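Local coordinates for alpha-L-rhamnosidase (Aspergillus terreus, PDB 6GSZ), which probably catalyses the hydrolysis of terminal non-reducing alpha-L-rhamnose residues from alpha-L-rhamnosides, as a calcium-binding glycosidase, at residues Leu340-Lys345 and Asp404-Asp409; Val421-Met426 and Phe483-Ala488; Thr575-Asp580 and Asn597-Ser602. All coordinates share one frame; numbering follows the deposited sequence. Where two conformers were deposited one is given.

Contact 1 of 3, residues Leu340-Lys345 and Asp404-Asp409; sequences LRIRVK and DGWPAD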
loop_
_atom_site.group_PDB
_atom_site.type_symbol
_atom_site.label_atom_id
_atom_site.label_comp_id
_atom_site.label_asym_id
_atom_site.label_seq_id
_atom_site.Cartn_x
_atom_site.Cartn_y
_atom_site.Cartn_z
ATOM N N LEU A 340 -7.427 -11.151 15.936
ATOM C CA LEU A 340 -7.488 -11.035 17.400
ATOM C C LEU A 340 -6.264 -11.655 18.080
ATOM O O LEU A 340 -5.638 -12.544 17.545
ATOM C CB LEU A 340 -8.720 -11.780 17.927
ATOM C CG LEU A 340 -10.057 -11.259 17.429
ATOM C CD1 LEU A 340 -11.179 -12.125 17.968
ATOM C CD2 LEU A 340 -10.239 -9.782 17.812
ATOM N N ARG A 341 -5.969 -11.143 19.263
ATOM C CA ARG A 341 -5.083 -11.786 20.238
ATOM C C ARG A 341 -5.920 -12.063 21.482
ATOM O O ARG A 341 -6.609 -11.166 21.984
ATOM C CB ARG A 341 -3.905 -10.875 20.625
ATOM C CG ARG A 341 -2.975 -11.498 21.677
ATOM C CD ARG A 341 -1.888 -10.575 22.178
ATOM N NE ARG A 341 -2.424 -9.571 23.084
ATOM C CZ ARG A 341 -1.819 -8.420 23.418
ATOM N NH1 ARG A 341 -2.392 -7.592 24.282
ATOM N NH2 ARG A 341 -0.646 -8.104 22.886
ATOM N N ILE A 342 -5.894 -13.317 21.944
ATOM C CA ILE A 342 -6.697 -13.726 23.096
ATOM C C ILE A 342 -5.746 -14.211 24.186
ATOM O O ILE A 342 -4.643 -14.689 23.881
ATOM C CB ILE A 342 -7.746 -14.805 22.735
ATOM C CG1 ILE A 342 -7.126 -16.156 22.356
ATOM C CG2 ILE A 342 -8.698 -14.253 21.684
ATOM C CD1 ILE A 342 -8.120 -17.229 21.960
ATOM N N ARG A 343 -6.187 -14.017 25.439
ATOM C CA ARG A 343 -5.531 -14.541 26.598
ATOM C C ARG A 343 -6.619 -15.155 27.472
ATOM O O ARG A 343 -7.462 -14.427 28.002
ATOM C CB ARG A 343 -4.778 -13.420 27.320
ATOM C CG ARG A 343 -3.614 -12.863 26.512
ATOM C CD ARG A 343 -3.043 -11.531 26.944
ATOM N NE ARG A 343 -1.831 -11.177 26.200
ATOM C CZ ARG A 343 -1.071 -10.118 26.479
ATOM N NH1 ARG A 343 -1.502 -9.215 27.344
ATOM N NH2 ARG A 343 0.117 -9.975 25.914
ATOM N N VAL A 344 -6.630 -16.486 27.563
ATOM C CA VAL A 344 -7.823 -17.147 28.021
ATOM C C VAL A 344 -7.453 -18.492 28.649
ATOM O O VAL A 344 -6.552 -19.165 28.187
ATOM C CB VAL A 344 -8.804 -17.335 26.847
ATOM C CG1 VAL A 344 -8.194 -18.178 25.722
ATOM C CG2 VAL A 344 -10.139 -17.909 27.302
ATOM N N LYS A 345 -8.217 -18.878 29.679
ATOM C CA LYS A 345 -8.151 -20.205 30.285
ATOM C C LYS A 345 -9.538 -20.847 30.191
ATOM O O LYS A 345 -10.558 -20.212 30.411
ATOM C CB LYS A 345 -7.713 -20.138 31.759
ATOM C CG LYS A 345 -7.817 -21.473 32.484
ATOM C CD LYS A 345 -7.031 -21.555 33.761
ATOM C CE LYS A 345 -6.896 -23.000 34.211
ATOM N NZ LYS A 345 -6.529 -23.109 35.636
ATOM N N ASP A 404 -18.580 -17.410 20.185
ATOM C CA ASP A 404 -19.328 -18.547 20.753
ATOM C C ASP A 404 -18.351 -19.464 21.469
ATOM O O ASP A 404 -17.248 -19.722 20.981
ATOM C CB ASP A 404 -20.114 -19.290 19.665
ATOM C CG ASP A 404 -21.342 -18.520 19.203
ATOM O OD1 ASP A 404 -22.389 -18.572 19.913
ATOM O OD2 ASP A 404 -21.235 -17.826 18.200
ATOM N N GLY A 405 -18.792 -20.017 22.601
ATOM C CA GLY A 405 -17.978 -20.981 23.328
ATOM C C GLY A 405 -16.939 -20.362 24.243
ATOM O O GLY A 405 -16.069 -21.068 24.749
ATOM N N TRP A 406 -16.961 -19.032 24.427
ATOM C CA TRP A 406 -16.008 -18.392 25.334
ATOM C C TRP A 406 -16.192 -18.944 26.740
ATOM O O TRP A 406 -17.320 -19.046 27.216
ATOM C CB TRP A 406 -16.140 -16.860 25.297
ATOM C CG TRP A 406 -15.095 -16.176 26.118
ATOM C CD1 TRP A 406 -15.134 -15.926 27.457
ATOM C CD2 TRP A 406 -13.808 -15.713 25.651
ATOM N NE1 TRP A 406 -13.981 -15.314 27.859
ATOM C CE2 TRP A 406 -13.143 -15.170 26.767
ATOM C CE3 TRP A 406 -13.173 -15.690 24.404
ATOM C CZ2 TRP A 406 -11.879 -14.605 26.672
ATOM C CZ3 TRP A 406 -11.913 -15.145 24.312
ATOM C CH2 TRP A 406 -11.270 -14.621 25.434
ATOM N N PRO A 407 -15.107 -19.349 27.432
ATOM C CA PRO A 407 -15.243 -20.025 28.716
ATOM C C PRO A 407 -15.624 -19.083 29.866
ATOM O O PRO A 407 -15.145 -17.950 29.968
ATOM C CB PRO A 407 -13.871 -20.678 28.943
ATOM C CG PRO A 407 -12.908 -19.816 28.160
ATOM C CD PRO A 407 -13.702 -19.255 27.003
ATOM N N ALA A 408 -16.510 -19.589 30.715
ATOM C CA ALA A 408 -16.911 -18.925 31.945
ATOM C C ALA A 408 -15.688 -18.614 32.829
ATOM O O ALA A 408 -15.692 -17.624 33.570
ATOM C CB ALA A 408 -17.909 -19.809 32.645
ATOM N N ASP A 409 -14.637 -19.448 32.738
ATOM C CA ASP A 409 -13.428 -19.316 33.579
ATOM C C ASP A 409 -12.727 -17.961 33.378
ATOM O O ASP A 409 -12.041 -17.507 34.284
ATOM C CB ASP A 409 -12.396 -20.415 33.289
ATOM C CG ASP A 409 -12.961 -21.842 33.329
ATOM O OD1 ASP A 409 -12.988 -22.409 34.526
ATOM O OD2 ASP A 409 -13.499 -22.320 32.266
#
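Lys345 and Asp409 bring the two backbones nearest, CA to CA 6.3 Å, and from there the stretches 342-345 and 406-409 diverge, their directions 44° apart. The contact is made mainly by apolar side chains, and its centre is the packing of Val344 on Trp406. CG2 of Val344 stands over one face of the indole, 4.0 Å from the centroid of the six-membered ring and 21° off its normal, a CH-pi contact. The same methyl presses on Pro407, with only 3.5 Å between Val344 CG2 and Pro407 CG. Since Pro407 CD lies over that same face, the methyl and the proline sit side by side above the indole. Ile342 meets the indole differently: its CG2 comes up at the edge, near the ring plane, 4.2 Å from Trp406 CZ3. The indole reaches these partners because Trp406 CG is anti to the backbone N (chi1 -175°), and a hydrogen bond from its NE1 to the carbonyl O of Thr410 fixes its rotation. At the outer end the backbone takes over: Lys345 O lies 3.3 Å from Pro407 CG and 3.4 Å from Asp409 CB, whereas the Lys345 side chain leads away, leaving its NZ 6.6 Å from Asp409 OD1. Two layers of a beta sandwich thus meet here, as expected of a concanavalin-like domain: strand 339-344 lies between strands 417-424 and 387-389 in one sheet, while the loop leaves strand 400-404 of the other, whose strand 351-361 supplies Phe354 to Ile342 and Ile352 to Pro407.

Contact 2 of 3, residues Val421-Met426 and Phe483-Ala488; sequences VVHSDM and FIYDTA. With CA (calcium ion), chain K; ACT (acetate ion), chain B.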
loop_
_atom_site.group_PDB
_atom_site.type_symbol
_atom_site.label_atom_id
_atom_site.label_comp_id
_atom_site.label_asym_id
_atom_site.label_seq_id
_atom_site.Cartn_x
_atom_site.Cartn_y
_atom_site.Cartn_z
ATOM N N VAL A 421 -3.766 -4.792 14.511
ATOM C CA VAL A 421 -3.820 -4.083 13.241
ATOM C C VAL A 421 -2.583 -4.467 12.427
ATOM O O VAL A 421 -1.479 -4.284 12.916
ATOM C CB VAL A 421 -3.909 -2.564 13.427
ATOM C CG1 VAL A 421 -3.987 -1.888 12.047
ATOM C CG2 VAL A 421 -5.103 -2.193 14.322
ATOM N N VAL A 422 -2.818 -5.053 11.229
ATOM C CA VAL A 422 -1.755 -5.672 10.442
ATOM C C VAL A 422 -1.787 -5.042 9.041
ATOM O O VAL A 422 -2.825 -5.020 8.410
ATOM C CB VAL A 422 -1.972 -7.196 10.395
ATOM C CG1 VAL A 422 -0.932 -7.879 9.515
ATOM C CG2 VAL A 422 -2.004 -7.841 11.772
ATOM N N HIS A 423 -0.607 -4.599 8.570
ATOM C CA HIS A 423 -0.474 -4.100 7.209
ATOM C C HIS A 423 1.005 -3.912 6.877
ATOM O O HIS A 423 1.883 -4.022 7.763
ATOM C CB HIS A 423 -1.247 -2.786 6.949
ATOM C CG HIS A 423 -0.913 -1.625 7.826
ATOM N ND1 HIS A 423 0.184 -0.809 7.579
ATOM C CD2 HIS A 423 -1.537 -1.128 8.922
ATOM C CE1 HIS A 423 0.209 0.171 8.510
ATOM N NE2 HIS A 423 -0.858 0.033 9.333
ATOM N N SER A 424 1.262 -3.573 5.595
ATOM C CA SER A 424 2.619 -3.230 5.187
ATOM C C SER A 424 3.097 -2.001 5.966
ATOM O O SER A 424 2.420 -0.963 5.972
ATOM C CB SER A 424 2.664 -2.989 3.684
ATOM O OG SER A 424 2.449 -4.214 2.989
ATOM N N ASP A 425 4.266 -2.118 6.598
ATOM C CA ASP A 425 4.675 -1.165 7.645
ATOM C C ASP A 425 5.463 0.013 7.050
ATOM O O ASP A 425 6.634 0.171 7.284
ATOM C CB ASP A 425 5.440 -1.874 8.758
ATOM C CG ASP A 425 5.659 -1.063 10.024
ATOM O OD1 ASP A 425 5.031 -0.003 10.175
ATOM O OD2 ASP A 425 6.519 -1.482 10.811
ATOM N N MET A 426 4.756 0.796 6.243
ATOM C CA MET A 426 5.313 1.961 5.584
ATOM C C MET A 426 5.479 3.102 6.591
ATOM O O MET A 426 4.756 3.219 7.552
ATOM C CB MET A 426 4.361 2.391 4.459
ATOM C CG MET A 426 4.222 1.351 3.330
ATOM S SD MET A 426 2.895 1.778 2.198
ATOM C CE MET A 426 1.478 1.681 3.276
ATOM N N PHE A 483 0.784 10.527 -0.417
ATOM C CA PHE A 483 0.904 11.594 0.545
ATOM C C PHE A 483 0.814 11.039 1.975
ATOM O O PHE A 483 1.536 11.474 2.902
ATOM C CB PHE A 483 -0.218 12.609 0.306
ATOM C CG PHE A 483 -0.171 13.846 1.162
ATOM C CD1 PHE A 483 -0.746 13.878 2.419
ATOM C CD2 PHE A 483 0.402 15.021 0.683
ATOM C CE1 PHE A 483 -0.744 15.040 3.191
ATOM C CE2 PHE A 483 0.357 16.199 1.430
ATOM C CZ PHE A 483 -0.203 16.202 2.689
ATOM N N ILE A 484 -0.091 10.073 2.192
ATOM C CA ILE A 484 -0.337 9.601 3.574
ATOM C C ILE A 484 0.829 8.757 4.108
ATOM O O ILE A 484 1.202 8.907 5.266
ATOM C CB ILE A 484 -1.682 8.865 3.666
ATOM C CG1 ILE A 484 -2.838 9.765 3.200
ATOM C CG2 ILE A 484 -1.913 8.316 5.065
ATOM C CD1 ILE A 484 -4.163 9.093 3.229
ATOM N N TYR A 485 1.373 7.883 3.237
ATOM C CA TYR A 485 2.496 7.034 3.611
ATOM C C TYR A 485 3.533 7.051 2.492
ATOM O O TYR A 485 3.207 7.314 1.342
ATOM C CB TYR A 485 2.054 5.576 3.792
ATOM C CG TYR A 485 1.347 5.212 5.086
ATOM C CD1 TYR A 485 2.079 4.868 6.218
ATOM C CD2 TYR A 485 -0.035 5.222 5.199
ATOM C CE1 TYR A 485 1.449 4.521 7.409
ATOM C CE2 TYR A 485 -0.670 4.882 6.380
ATOM C CZ TYR A 485 0.074 4.541 7.498
ATOM O OH TYR A 485 -0.540 4.199 8.686
ATOM N N ASP A 486 4.784 6.734 2.847
ATOM C CA ASP A 486 5.850 6.532 1.887
ATOM C C ASP A 486 5.665 5.151 1.237
ATOM O O ASP A 486 6.036 4.106 1.792
ATOM C CB ASP A 486 7.214 6.698 2.536
ATOM C CG ASP A 486 8.369 6.591 1.551
ATOM O OD1 ASP A 486 8.194 5.997 0.457
ATOM O OD2 ASP A 486 9.420 7.238 1.854
ATOM N N THR A 487 4.987 5.175 0.081
ATOM C CA THR A 487 4.624 3.984 -0.666
ATOM C C THR A 487 5.645 3.584 -1.723
ATOM O O THR A 487 5.382 2.643 -2.481
ATOM C CB THR A 487 3.335 4.269 -1.428
ATOM O OG1 THR A 487 3.609 5.440 -2.186
ATOM C CG2 THR A 487 2.166 4.547 -0.497
ATOM N N ALA A 488 6.794 4.283 -1.790
ATOM C CA ALA A 488 7.657 4.132 -2.950
ATOM C C ALA A 488 8.142 2.674 -3.133
ATOM O O ALA A 488 8.040 2.141 -4.257
ATOM C CB ALA A 488 8.802 5.118 -2.869
HETATM CA CA CA K . 11.465 8.046 1.296
HETATM C C ACT B . -1.608 2.022 12.682
HETATM O O ACT B . -1.455 1.647 11.483
HETATM O OXT ACT B . -2.657 1.831 13.404
HETATM C CH3 ACT B . -0.461 2.785 13.315
HETATM O O HOH W 1 10.924 6.670 -0.400
HETATM O O HOH W 2 10.070 10.096 1.283
HETATM O O HOH W 3 12.619 9.583 2.760
#
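With CG anti to the carbonyl carbon and the chain bent once, at the thioether (chi3 -64°), Met426 brings its CE to 4.0 Å from Tyr485 CG. Tyr485 makes the matching choice, its CG likewise anti to the carbonyl carbon, and the two side chains cross at about a right angle. The backbone of Met426 joins in as well: its O sits at the edge of the phenol ring, near the ring plane and 3.4 Å from Tyr485 CD1. At the bend, Met426 SD rests against the methyl CG2 of Thr487 at 3.9 Å. Van der Waals contact alone makes this core, and the polar groups around it find partners to the side. Tyr485 OH, 4.1 Å from His423 CE1, is hydrogen-bonded to Arg451 NE. The imidazole of His423 is held at both nitrogens. ND1 donates to Ser424 O (2.8 Å), which lies in the ring plane although the donor stands well above the carbonyl plane; NE2 donates almost straight, at 175°, to O of an acetate ion, probably from the crystallisation liquor, at 2.8 Å. With both nitrogens donating, and NE2 to an anion, the ring may be protonated. Asp486 divides its carboxylate: OD2 binds calcium at 2.3 Å, a site completed by three waters and three further atoms from outside the two segments, while OD1 caps the next helix by accepting from Ala488 N at 3.2 Å. The contact therefore lies where strand 417-424, flanked by strand 309-315, meets the turn between helices 471-484 and 488-503; Met450 of helix 437-453 touches both Tyr485 and Thr487, and Phe542 of helix 530-542 packs on Asp486 and Thr487.

Contact 3 of 3, residues Thr575-Asp580 and Asn597-Ser602; sequences TFQWAD and NKYLVS. With BGC (beta-D-glucopyranose), chain C; NAG (2-acetamido-2-deoxy-beta-D-glucopyranose), chain E.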
loop_
_atom_site.group_PDB
_atom_site.type_symbol
_atom_site.label_atom_id
_atom_site.label_comp_id
_atom_site.label_asym_id
_atom_site.label_seq_id
_atom_site.Cartn_x
_atom_site.Cartn_y
_atom_site.Cartn_z
ATOM N N THR A 575 -15.067 -3.456 -27.348
ATOM C CA THR A 575 -14.360 -3.962 -26.189
ATOM C C THR A 575 -15.166 -3.824 -24.890
ATOM O O THR A 575 -15.848 -2.869 -24.641
ATOM C CB THR A 575 -13.037 -3.226 -25.988
ATOM O OG1 THR A 575 -13.206 -1.806 -25.988
ATOM C CG2 THR A 575 -12.017 -3.599 -27.042
ATOM N N PHE A 576 -15.061 -4.854 -24.039
ATOM C CA PHE A 576 -15.476 -4.749 -22.666
ATOM C C PHE A 576 -14.760 -3.562 -22.008
ATOM O O PHE A 576 -13.518 -3.413 -22.168
ATOM C CB PHE A 576 -15.171 -6.061 -21.932
ATOM C CG PHE A 576 -15.431 -5.928 -20.457
ATOM C CD1 PHE A 576 -16.723 -5.928 -19.964
ATOM C CD2 PHE A 576 -14.403 -5.640 -19.585
ATOM C CE1 PHE A 576 -16.974 -5.721 -18.619
ATOM C CE2 PHE A 576 -14.653 -5.422 -18.241
ATOM C CZ PHE A 576 -15.935 -5.445 -17.756
ATOM N N GLN A 577 -15.500 -2.833 -21.171
ATOM C CA GLN A 577 -14.915 -1.763 -20.391
ATOM C C GLN A 577 -15.572 -1.680 -18.998
ATOM O O GLN A 577 -16.803 -1.831 -18.871
ATOM C CB GLN A 577 -15.029 -0.404 -21.080
ATOM C CG GLN A 577 -14.299 -0.304 -22.406
ATOM C CD GLN A 577 -12.790 -0.358 -22.293
ATOM O OE1 GLN A 577 -12.218 -0.095 -21.221
ATOM N NE2 GLN A 577 -12.145 -0.635 -23.432
ATOM N N TRP A 578 -14.743 -1.499 -17.954
ATOM C CA TRP A 578 -15.203 -1.131 -16.616
ATOM C C TRP A 578 -15.701 0.321 -16.579
ATOM O O TRP A 578 -16.798 0.633 -16.040
ATOM C CB TRP A 578 -14.073 -1.300 -15.581
ATOM C CG TRP A 578 -13.463 -2.670 -15.511
ATOM C CD1 TRP A 578 -12.234 -3.068 -15.972
ATOM C CD2 TRP A 578 -14.083 -3.845 -14.964
ATOM N NE1 TRP A 578 -12.073 -4.414 -15.766
ATOM C CE2 TRP A 578 -13.162 -4.892 -15.119
ATOM C CE3 TRP A 578 -15.304 -4.095 -14.343
ATOM C CZ2 TRP A 578 -13.437 -6.183 -14.672
ATOM C CZ3 TRP A 578 -15.579 -5.372 -13.910
ATOM C CH2 TRP A 578 -14.649 -6.393 -14.064
ATOM N N ALA A 579 -14.883 1.208 -17.163
ATOM C CA ALA A 579 -15.172 2.666 -17.309
ATOM C C ALA A 579 -15.651 3.235 -15.967
ATOM O O ALA A 579 -14.966 3.060 -14.956
ATOM C CB ALA A 579 -16.105 2.913 -18.471
ATOM N N ASP A 580 -16.746 4.026 -15.954
ATOM C CA ASP A 580 -17.139 4.719 -14.721
ATOM C C ASP A 580 -17.922 3.798 -13.789
ATOM O O ASP A 580 -19.082 4.056 -13.445
ATOM C CB ASP A 580 -17.881 6.031 -15.004
ATOM C CG ASP A 580 -17.845 6.998 -13.819
ATOM O OD1 ASP A 580 -16.868 6.954 -13.008
ATOM O OD2 ASP A 580 -18.809 7.807 -13.700
ATOM N N ASN A 597 -21.185 7.137 -21.279
ATOM C CA ASN A 597 -20.781 6.149 -22.277
ATOM C C ASN A 597 -19.376 5.606 -21.956
ATOM O O ASN A 597 -18.427 6.366 -21.688
ATOM C CB ASN A 597 -20.861 6.733 -23.682
ATOM C CG ASN A 597 -20.471 5.761 -24.759
ATOM O OD1 ASN A 597 -19.284 5.516 -24.991
ATOM N ND2 ASN A 597 -21.481 5.166 -25.372
ATOM N N LYS A 598 -19.240 4.272 -22.007
ATOM C CA LYS A 598 -18.001 3.601 -21.627
ATOM C C LYS A 598 -16.836 3.984 -22.538
ATOM O O LYS A 598 -15.684 3.969 -22.082
ATOM C CB LYS A 598 -18.182 2.069 -21.629
ATOM C CG LYS A 598 -19.096 1.556 -20.551
ATOM C CD LYS A 598 -19.316 0.063 -20.649
ATOM C CE LYS A 598 -20.022 -0.457 -19.426
ATOM N NZ LYS A 598 -19.767 -1.889 -19.215
ATOM N N TYR A 599 -17.123 4.280 -23.808
ATOM C CA TYR A 599 -16.086 4.623 -24.795
ATOM C C TYR A 599 -15.711 6.106 -24.704
ATOM O O TYR A 599 -14.539 6.430 -24.971
ATOM C CB TYR A 599 -16.498 4.151 -26.206
ATOM C CG TYR A 599 -16.765 2.671 -26.200
ATOM C CD1 TYR A 599 -15.750 1.752 -25.985
ATOM C CD2 TYR A 599 -18.054 2.200 -26.283
ATOM C CE1 TYR A 599 -16.005 0.394 -25.871
ATOM C CE2 TYR A 599 -18.323 0.844 -26.196
ATOM C CZ TYR A 599 -17.301 -0.053 -25.966
ATOM O OH TYR A 599 -17.590 -1.380 -25.827
ATOM N N LEU A 600 -16.653 6.976 -24.326
ATOM C CA LEU A 600 -16.285 8.381 -24.050
ATOM C C LEU A 600 -15.269 8.374 -22.900
ATOM O O LEU A 600 -14.187 8.982 -22.974
ATOM C CB LEU A 600 -17.542 9.152 -23.675
ATOM C CG LEU A 600 -17.418 10.663 -23.428
ATOM C CD1 LEU A 600 -18.829 11.258 -23.490
ATOM C CD2 LEU A 600 -16.797 10.957 -22.064
ATOM N N VAL A 601 -15.594 7.597 -21.847
ATOM C CA VAL A 601 -14.702 7.477 -20.690
ATOM C C VAL A 601 -13.347 6.898 -21.114
ATOM O O VAL A 601 -12.275 7.417 -20.757
ATOM C CB VAL A 601 -15.333 6.643 -19.555
ATOM C CG1 VAL A 601 -14.357 6.318 -18.441
ATOM C CG2 VAL A 601 -16.536 7.353 -18.957
ATOM N N SER A 602 -13.397 5.790 -21.858
ATOM C CA SER A 602 -12.182 5.099 -22.262
ATOM C C SER A 602 -11.270 5.974 -23.131
ATOM O O SER A 602 -10.047 5.976 -22.987
ATOM C CB SER A 602 -12.550 3.793 -22.954
ATOM O OG SER A 602 -13.173 2.864 -22.065
HETATM C C2 BGC C . -12.672 -3.558 -7.572
HETATM C C3 BGC C . -12.986 -3.026 -8.942
HETATM C C4 BGC C . -13.439 -4.023 -9.985
HETATM C C5 BGC C . -14.488 -4.786 -9.334
HETATM C C6 BGC C . -14.983 -5.752 -10.392
HETATM C C1 BGC C . -13.790 -4.475 -7.109
HETATM O O1 BGC C . -13.535 -4.853 -5.771
HETATM O O2 BGC C . -12.828 -2.546 -6.605
HETATM O O3 BGC C . -11.844 -2.592 -9.459
HETATM O O4 BGC C . -13.881 -3.497 -11.258
HETATM O O5 BGC C . -14.103 -5.462 -8.093
HETATM O O6 BGC C . -15.922 -6.641 -9.778
HETATM C C1 NAG E . -24.446 9.032 -23.931
HETATM C C2 NAG E . -25.819 8.423 -23.878
HETATM C C3 NAG E . -26.018 7.409 -25.010
HETATM C C4 NAG E . -25.597 7.925 -26.384
HETATM C C5 NAG E . -24.156 8.467 -26.278
HETATM C C6 NAG E . -23.570 8.991 -27.592
HETATM C C7 NAG E . -25.161 6.738 -22.148
HETATM C C8 NAG E . -25.491 6.182 -20.816
HETATM N N2 NAG E . -25.952 7.779 -22.576
HETATM O O3 NAG E . -27.367 7.035 -24.987
HETATM O O4 NAG E . -25.467 6.791 -27.240
HETATM O O5 NAG E . -24.129 9.466 -25.265
HETATM O O6 NAG E . -24.418 10.028 -28.092
HETATM O O7 NAG E . -24.208 6.211 -22.753
HETATM O O HOH W 4 -18.480 -3.277 -21.293
HETATM O O HOH W 5 -18.626 -2.682 -16.915
#
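Ala579 and Lys598 form the tight side of this contact, with Ala579 CB 3.7 Å from Lys598 CA and 3.8 Å from Val601 CG1, so that the methyl rests on the first turn of the helix. Beside it, the bent side chain of Gln577 brings its OE1 to 3.2 Å from Ser602 OG, which donates to Lys598 O at 2.7 Å and also bonds Ser525 OG. The Gln577 amide is held at both ends: OE1 accepts from Ser525 N, and NE2 donates to Thr575 OG1 (3.0 Å), itself bonded to Asp572 O. Tyr599 closes this flank with a short bond from its OH to Thr575 O, 2.6 Å, the donor tilted 28° from the carbonyl plane.

The watery side belongs to Lys598. Its extended chain carries NZ to Gln577 O, 3.0 Å away and nearly in line with the C=O (166°), and two waters accept from the same ammonium. One of them also donates to Gln577 O, while the other accepts from Gln577 N. Trp578 turns away from the helix; the glucose O4 lies over one indole face, toward its rim, and Phe576 CE2 over the opposite one. Asn597 N-caps helix 598-619, which leans on helices 623-644, through Trp644, and 656-664, through Thr657 and Leu661.

In the fold
The three contacts come one after another along the chain, none nested in another. Contacts 1 and 2 have centres about 32 Å apart yet share one four-stranded antiparallel sheet, in which strands 339-344 and 417-424 are neighbours; their nearest atoms are about 7 Å apart. Contact 1 is internal to the concanavalin-like domain, and contact 2 joins strand 417-424, last of that sheet in the chain but inner across it, to the helices of the six-hairpin glycosidase domain. Contact 3 lies farther out, within that helical domain, about 32 Å from contact 2 and 51 Å from contact 1 between centres, beside the glucose-binding pocket. The series thus runs from beta sandwich through interdomain junction to pocket wall.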